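Local coordinates for Low molecular weight phosphotyrosine protein phosphatase 1 (Drosophila melanogaster, PDB 7CUY), which probably dephosphorylates phosphotyrosine proteins and small aryl and acyl phosphates as a low molecular weight protein tyrosine phosphatase, at residues L10-C14 with R15-A19; E135-Y138 with Q139-V142. One frame throughout, in Å; residues are numbered along the deposited sequence.

Interaction 1: residues L10-C14 with R15-A19. With EPE (4-(2-hydroxyethyl)-1-piperazine ethanesulfonic acid), chain C.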
# COMPACT_ATOMS: atom_id res chain seq x y z
N LEU A 10 4.92 3.86 6.62
CA LEU A 10 5.44 4.86 7.55
C LEU A 10 5.86 6.13 6.81
O LEU A 10 5.54 7.24 7.25
CB LEU A 10 6.60 4.29 8.36
CG LEU A 10 7.31 5.23 9.35
CD1 LEU A 10 6.30 5.86 10.32
CD2 LEU A 10 8.37 4.48 10.13
N GLY A 11 6.57 5.98 5.68
CA GLY A 11 7.11 7.13 4.97
C GLY A 11 6.69 7.25 3.51
O GLY A 11 6.93 8.29 2.89
N ASN A 12 6.07 6.21 2.95
CA ASN A 12 5.50 6.27 1.60
C ASN A 12 6.58 6.41 0.53
O ASN A 12 6.35 6.96 -0.55
CB ASN A 12 4.45 7.39 1.53
CG ASN A 12 3.73 7.50 0.18
OD1 ASN A 12 3.59 8.60 -0.37
ND2 ASN A 12 3.23 6.37 -0.34
N ILE A 13 7.79 5.92 0.81
CA ILE A 13 8.84 5.88 -0.19
C ILE A 13 9.29 4.46 -0.53
O ILE A 13 9.94 4.27 -1.57
CB ILE A 13 10.06 6.72 0.24
CG1 ILE A 13 10.59 6.28 1.61
CG2 ILE A 13 9.70 8.18 0.28
CD1 ILE A 13 11.98 6.87 1.92
N CYS A 14 8.97 3.45 0.30
CA CYS A 14 9.38 2.07 0.07
C CYS A 14 8.19 1.15 -0.18
O CYS A 14 8.04 0.60 -1.28
CB CYS A 14 10.18 1.52 1.25
SG CYS A 14 11.72 2.37 1.66
N ARG A 15 7.34 0.94 0.82
CA ARG A 15 6.35 -0.13 0.76
C ARG A 15 5.07 0.27 0.03
O ARG A 15 4.69 -0.35 -0.96
CB ARG A 15 6.04 -0.64 2.17
CG ARG A 15 7.16 -1.47 2.76
CD ARG A 15 6.91 -1.75 4.22
NE ARG A 15 7.01 -0.55 5.05
CZ ARG A 15 6.73 -0.51 6.35
NH1 ARG A 15 6.30 -1.60 6.97
NH2 ARG A 15 6.86 0.64 7.01
N SER A 16 4.39 1.31 0.51
CA SER A 16 3.07 1.60 -0.06
C SER A 16 3.09 2.06 -1.52
O SER A 16 2.08 1.87 -2.21
CB SER A 16 2.33 2.63 0.81
OG SER A 16 3.09 3.79 1.09
N PRO A 17 4.15 2.69 -2.05
CA PRO A 17 4.14 2.97 -3.49
C PRO A 17 4.18 1.71 -4.32
O PRO A 17 3.55 1.67 -5.38
CB PRO A 17 5.40 3.83 -3.71
CG PRO A 17 5.73 4.37 -2.40
CD PRO A 17 5.32 3.32 -1.41
N ILE A 18 4.90 0.69 -3.87
CA ILE A 18 4.85 -0.61 -4.53
C ILE A 18 3.44 -1.17 -4.45
O ILE A 18 2.86 -1.59 -5.46
CB ILE A 18 5.88 -1.57 -3.89
CG1 ILE A 18 7.31 -1.18 -4.28
CG2 ILE A 18 5.59 -3.03 -4.24
CD1 ILE A 18 8.39 -1.93 -3.46
N ALA A 19 2.85 -1.17 -3.24
CA ALA A 19 1.51 -1.71 -3.06
C ALA A 19 0.49 -0.95 -3.90
O ALA A 19 -0.44 -1.54 -4.46
CB ALA A 19 1.12 -1.68 -1.57
N1 EPE C . 11.05 5.49 6.40
C2 EPE C . 12.16 5.73 5.46
C3 EPE C . 13.34 6.39 6.16
N4 EPE C . 12.92 7.59 6.87
C5 EPE C . 11.76 7.44 7.72
C6 EPE C . 10.60 6.74 7.03
C7 EPE C . 13.97 8.45 7.38
C8 EPE C . 15.36 8.15 6.85
O8 EPE C . 15.63 9.05 5.80
C9 EPE C . 9.92 5.00 5.60
C10 EPE C . 10.05 3.50 5.36
S EPE C . 8.56 2.98 4.47
O1S EPE C . 8.65 1.58 4.05
O2S EPE C . 8.43 3.85 3.29
O3S EPE C . 7.47 3.15 5.44
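In the anion-binding P-loop of the protein tyrosine phosphatases, the C(X)5R signature that runs here from the probable nucleophile Cys9 to Arg15, the chain curls so that Leu10 comes up to the Arg15 guanidinium. A buffer sulfonate fills the cradle between them, probably where a phosphate would sit. Three backbone N-H groups point into it: Gly11 N reaches EPE O3S at 3.0 Å, while Ile13 N and Cys14 N share EPE O2S, Cys14 N the shorter at 3.1 Å. Arg15 closes the other side with its edge, the sulfur lying in the guanidinium plane. Arg15 NE hydrogen-bonds EPE O1S at 2.9 Å and Arg15 NH2 hydrogen-bonds EPE O3S at 3.0 Å, nearly straight (170°), so O3S is held by both loop and arginine. A bend at chi3 (-69°) carries the guanidinium round to this position, and its NH1 is held by a salt bridge to Asp88 and a bond to the Ile122 carbonyl. A leucine here would probably cost the sulfonate both of the arginine's N-H bonds and leave Asp88 without its charged mate. Asn12 ND2 donates to Ser16 OG at 3.0 Å, though the hydroxyl's position is less sure; ND2 is bonded to Ser39 too, and OD1 to His68, the amide's main partner. The Pro17 ring lies obliquely across Asn12, its CG 3.2 Å from Asn12 O, and Ile18 CD1 comes to 3.4 Å from Cys14 O. The whole turn joins strand 3-9 to helix 15-29, with strand 35-41 beside Asn12 and Ser16 and helix 132-153 against Cys14 and Ile18.

Interaction 2: residues E135-Y138 with Q139-V142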
# COMPACT_ATOMS: atom_id res chain seq x y z
N GLU A 135 12.06 -6.30 -3.13
CA GLU A 135 11.56 -7.41 -3.93
C GLU A 135 10.62 -8.28 -3.11
O GLU A 135 9.59 -8.74 -3.63
CB GLU A 135 12.74 -8.21 -4.48
CG GLU A 135 12.40 -9.60 -5.00
CD GLU A 135 11.63 -9.57 -6.31
OE1 GLU A 135 11.57 -8.49 -6.96
OE2 GLU A 135 11.08 -10.64 -6.69
N THR A 136 10.92 -8.51 -1.83
CA THR A 136 10.01 -9.40 -1.09
C THR A 136 8.70 -8.69 -0.78
O THR A 136 7.63 -9.30 -0.86
CB THR A 136 10.67 -9.97 0.18
OG1 THR A 136 10.21 -9.29 1.36
CG2 THR A 136 12.16 -9.88 0.12
N ALA A 137 8.76 -7.39 -0.46
CA ALA A 137 7.54 -6.59 -0.37
C ALA A 137 6.72 -6.67 -1.66
O ALA A 137 5.49 -6.81 -1.62
CB ALA A 137 7.89 -5.14 -0.04
N TYR A 138 7.39 -6.55 -2.80
CA TYR A 138 6.68 -6.67 -4.07
C TYR A 138 5.99 -8.03 -4.19
O TYR A 138 4.79 -8.11 -4.50
CB TYR A 138 7.65 -6.43 -5.24
CG TYR A 138 7.02 -6.72 -6.58
CD1 TYR A 138 6.35 -5.74 -7.27
CD2 TYR A 138 7.08 -8.00 -7.14
CE1 TYR A 138 5.75 -5.99 -8.49
CE2 TYR A 138 6.48 -8.27 -8.36
CZ TYR A 138 5.82 -7.26 -9.03
OH TYR A 138 5.21 -7.50 -10.25
N GLN A 139 6.73 -9.12 -3.94
CA GLN A 139 6.12 -10.44 -4.00
C GLN A 139 4.91 -10.54 -3.08
O GLN A 139 3.88 -11.11 -3.46
CB GLN A 139 7.16 -11.52 -3.65
CG GLN A 139 8.22 -11.74 -4.72
CD GLN A 139 8.64 -13.21 -4.86
OE1 GLN A 139 8.23 -14.09 -4.09
NE2 GLN A 139 9.45 -13.47 -5.89
N GLN A 140 5.01 -9.99 -1.87
CA GLN A 140 3.90 -10.05 -0.93
C GLN A 140 2.70 -9.27 -1.45
O GLN A 140 1.56 -9.75 -1.41
CB GLN A 140 4.33 -9.51 0.43
CG GLN A 140 5.31 -10.40 1.16
CD GLN A 140 5.94 -9.72 2.37
OE1 GLN A 140 6.74 -8.80 2.23
NE2 GLN A 140 5.58 -10.18 3.57
N CYS A 141 2.93 -8.05 -1.94
CA CYS A 141 1.86 -7.23 -2.48
C CYS A 141 1.16 -7.91 -3.66
O CYS A 141 -0.05 -7.80 -3.83
CB CYS A 141 2.41 -5.87 -2.90
SG CYS A 141 2.95 -4.87 -1.48
N VAL A 142 1.93 -8.59 -4.52
CA VAL A 142 1.31 -9.28 -5.65
C VAL A 142 0.29 -10.30 -5.15
O VAL A 142 -0.84 -10.38 -5.65
CB VAL A 142 2.40 -9.93 -6.52
CG1 VAL A 142 1.78 -10.91 -7.53
CG2 VAL A 142 3.19 -8.84 -7.23
O HOH W 1 8.60 -7.98 4.01
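From Glu135-Gln139 to Tyr138-Val142, four successive backbone bonds of the i to i+4 kind hold about two turns of regular alpha-helix, with Val142 N 2.9 Å from Tyr138 O. The side chains one turn apart then pair in different ways. Tyr138 offers one ring face to Val142: the methyl CG2 of Val142 stands 3.8 Å from the Tyr138 ring centroid, 23° off the normal and displaced toward the rim, a CH-pi contact, its nearest ring atom being Tyr138 CE2 at 3.5 Å. With CG anti to the backbone N (chi1 172°), the ring lies beside the next turn, where that methyl meets its face; it also stacks on the ring of His62. In the alpha/beta fold of the family this is the C-terminal helix 132-153, and Tyr138, Cys141 and Val142 lie on its side facing helix 15-29. Gln139 NE2 makes a weak bond to Glu135 OE2, at 3.4 Å with the two flat groups steeply turned; Glu135 OE1 is committed to His62. Thr136 and Gln140 run side by side, and one water donates to Gln140 OE1 at 2.7 Å while keeping a weak link to Thr136 OG1. Gln140 NE2 donates to the carbonyls of Asn119 and Ile121, which with the water on OE1 probably fixes the turn of the amide.

Overall arrangement
Followed from the N terminus, strand 3-9 delivers the chain into interaction 1, the short turn that binds the anion and passes directly into helix 15-29. The parallel sheet, ordered 35-41, 3-9, 83-86, 106-109, is then completed before helix 132-153 brings in interaction 2. The two are in series, neither crossing nor enclosing the other, and neither closes a long loop, since each joins adjoining segments. They meet through space, their centres about 12 Å apart: Ala19 CB packs 3.7 Å from Cys141 SG, and Ile18 CG2 lies against Tyr138 CA. Two sequence-local contacts are thus joined by a tertiary one, which ties the C-terminal helix to the helix after the P-loop.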